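Local atomic coordinates of monoacylglycerol lipase (Palaeococcus ferrophilus, PDB entry 6QE2), a protein that hydrolyses monoacylglycerols, probably by the serine-nucleophile mechanism of alpha/beta-hydrolases, releasing a fatty acid and glycerol. Residues G59-E64 with G171-S176. Residues are numbered along the deposited sequence; the frame is centred on the assembly and turned at random.
Sequences GHTSVE and GKLGMS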
loop_
_atom_site.group_PDB
_atom_site.type_symbol
_atom_site.label_atom_id
_atom_site.label_comp_id
_atom_site.label_asym_id
_atom_site.label_seq_id
_atom_site.Cartn_x
_atom_site.Cartn_y
_atom_site.Cartn_z
ATOM N N GLY A 59 13.051 -3.983 7.231
ATOM C CA GLY A 59 11.967 -4.919 7.032
ATOM C C GLY A 59 11.306 -5.433 8.289
ATOM O O GLY A 59 10.491 -6.357 8.198
ATOM N N HIS A 60 11.663 -4.877 9.435
ATOM C CA HIS A 60 11.095 -5.308 10.692
ATOM C C HIS A 60 10.057 -4.335 11.198
ATOM O O HIS A 60 10.389 -3.319 11.785
ATOM C CB HIS A 60 12.180 -5.471 11.745
ATOM C CG HIS A 60 11.686 -6.060 13.022
ATOM N ND1 HIS A 60 10.788 -7.099 13.056
ATOM C CD2 HIS A 60 11.960 -5.758 14.308
ATOM C CE1 HIS A 60 10.531 -7.416 14.310
ATOM N NE2 HIS A 60 11.231 -6.617 15.090
ATOM N N THR A 61 8.802 -4.686 10.962
ATOM C CA THR A 61 7.643 -3.904 11.359
ATOM C C THR A 61 6.379 -4.755 11.212
ATOM O O THR A 61 6.445 -5.970 11.128
ATOM C CB THR A 61 7.525 -2.607 10.528
ATOM O OG1 THR A 61 6.408 -1.837 10.979
ATOM C CG2 THR A 61 7.383 -2.923 9.066
ATOM N N SER A 62 5.221 -4.118 11.187
ATOM C CA SER A 62 3.973 -4.857 11.047
ATOM C C SER A 62 2.874 -3.977 10.501
ATOM O O SER A 62 2.979 -2.771 10.527
ATOM C CB SER A 62 3.532 -5.450 12.381
ATOM O OG SER A 62 3.134 -4.453 13.289
ATOM N N VAL A 63 1.804 -4.597 10.025
ATOM C CA VAL A 63 0.673 -3.850 9.510
ATOM C C VAL A 63 0.014 -3.084 10.652
ATOM O O VAL A 63 -0.410 -1.960 10.490
ATOM C CB VAL A 63 -0.365 -4.769 8.857
ATOM C CG1 VAL A 63 -1.629 -3.992 8.561
ATOM C CG2 VAL A 63 0.202 -5.395 7.596
ATOM N N GLU A 64 -0.069 -3.719 11.811
ATOM C CA GLU A 64 -0.613 -3.107 13.006
ATOM C C GLU A 64 0.201 -1.875 13.414
ATOM O O GLU A 64 -0.348 -0.883 13.831
ATOM C CB GLU A 64 -0.656 -4.135 14.130
ATOM C CG GLU A 64 -1.644 -5.259 13.880
ATOM C CD GLU A 64 -1.100 -6.385 13.023
ATOM O OE1 GLU A 64 0.062 -6.350 12.627
ATOM O OE2 GLU A 64 -1.852 -7.321 12.746
ATOM N N GLY A 171 10.276 -11.987 10.447
ATOM C CA GLY A 171 9.255 -12.973 10.757
ATOM C C GLY A 171 7.966 -12.324 11.219
ATOM O O GLY A 171 6.872 -12.745 10.833
ATOM N N LYS A 172 8.082 -11.266 12.029
ATOM C CA LYS A 172 6.906 -10.539 12.497
ATOM C C LYS A 172 6.136 -9.937 11.329
ATOM O O LYS A 172 4.906 -10.051 11.253
ATOM C CB LYS A 172 7.328 -9.446 13.483
ATOM C CG LYS A 172 6.169 -8.640 14.046
ATOM C CD LYS A 172 6.659 -7.472 14.893
ATOM C CE LYS A 172 5.522 -6.885 15.710
ATOM N NZ LYS A 172 5.906 -5.616 16.390
ATOM N N LEU A 173 6.845 -9.306 10.394
ATOM C CA LEU A 173 6.156 -8.671 9.275
ATOM C C LEU A 173 5.514 -9.709 8.366
ATOM O O LEU A 173 4.381 -9.524 7.908
ATOM C CB LEU A 173 7.122 -7.785 8.488
ATOM C CG LEU A 173 6.487 -7.025 7.321
ATOM C CD1 LEU A 173 5.201 -6.322 7.758
ATOM C CD2 LEU A 173 7.477 -6.022 6.768
ATOM N N GLY A 174 6.212 -10.817 8.104
ATOM C CA GLY A 174 5.626 -11.859 7.274
ATOM C C GLY A 174 4.350 -12.421 7.870
ATOM O O GLY A 174 3.345 -12.592 7.176
ATOM N N MET A 175 4.373 -12.710 9.174
ATOM C CA MET A 175 3.167 -13.172 9.852
ATOM C C MET A 175 2.051 -12.142 9.756
ATOM O O MET A 175 0.892 -12.490 9.501
ATOM C CB MET A 175 3.482 -13.482 11.317
ATOM C CG MET A 175 2.305 -14.045 12.102
ATOM S SD MET A 175 2.759 -14.508 13.792
ATOM C CE MET A 175 3.099 -12.912 14.513
ATOM N N SER A 176 2.398 -10.879 9.959
ATOM C CA SER A 176 1.414 -9.814 9.901
ATOM C C SER A 176 0.791 -9.696 8.518
ATOM O O SER A 176 -0.410 -9.480 8.393
ATOM C CB SER A 176 2.041 -8.483 10.305
ATOM O OG SER A 176 1.086 -7.442 10.258
HETATM O O HOH W 1 2.750 -4.887 15.752
#
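The imidazole of His-60 meets Lys-172 edge-on: CE1 lies 3.9 Å from CB of Lys-172, which sits near the ring plane, and the lysine chain crosses the histidine side chain at about a right angle. The other flat group, the carboxylate of Glu-64, accepts a hydrogen bond from the hydroxyl of Ser-176 on the syn side of OE1, tilted 24° out of the carboxylate plane. In this alpha/beta-hydrolase fold the contact joins the loop entering helix 63-77 of the core to the first turns of helix 171-186, whose residue Gly-171 touches a bound lauryl dimethylamine-N-oxide. Ring position is helped by Ser-170, whose OG bonds His-60 ND1. Next along, Leu-173 lies beside Thr-61, both side chains pointing the same way, with CD2 of Leu-173 3.9 Å from CG2 of Thr-61; CB of Leu-173 packs 3.3 Å from O of Thr-61. Further on, Ser-62 is the N-cap of helix 63-77, its OG accepting from Glu-65 N, while a water 2.5 Å from that OG makes a weak bond to Lys-172 NZ. Ser-176 closes the row: with OG anti to its own backbone N (chi1 -180°), the hydroxyl reaches the first residues of helix 63-77, where it donates to OE1 of Glu-64 at 2.8 Å. The same OG accepts from Val-63 N at 2.9 Å, with an N-H...O angle of 160°. Without the hydroxyl, as with an alanine here, the Val-63 amide and OE1 of Glu-64 would probably both lose this shared partner, and the carboxylate is likely to turn more easily about the bond its OE2 keeps with Asn-180. Beside this pair, CD1 of Leu-173 rests 3.8 Å from CA of Ser-62.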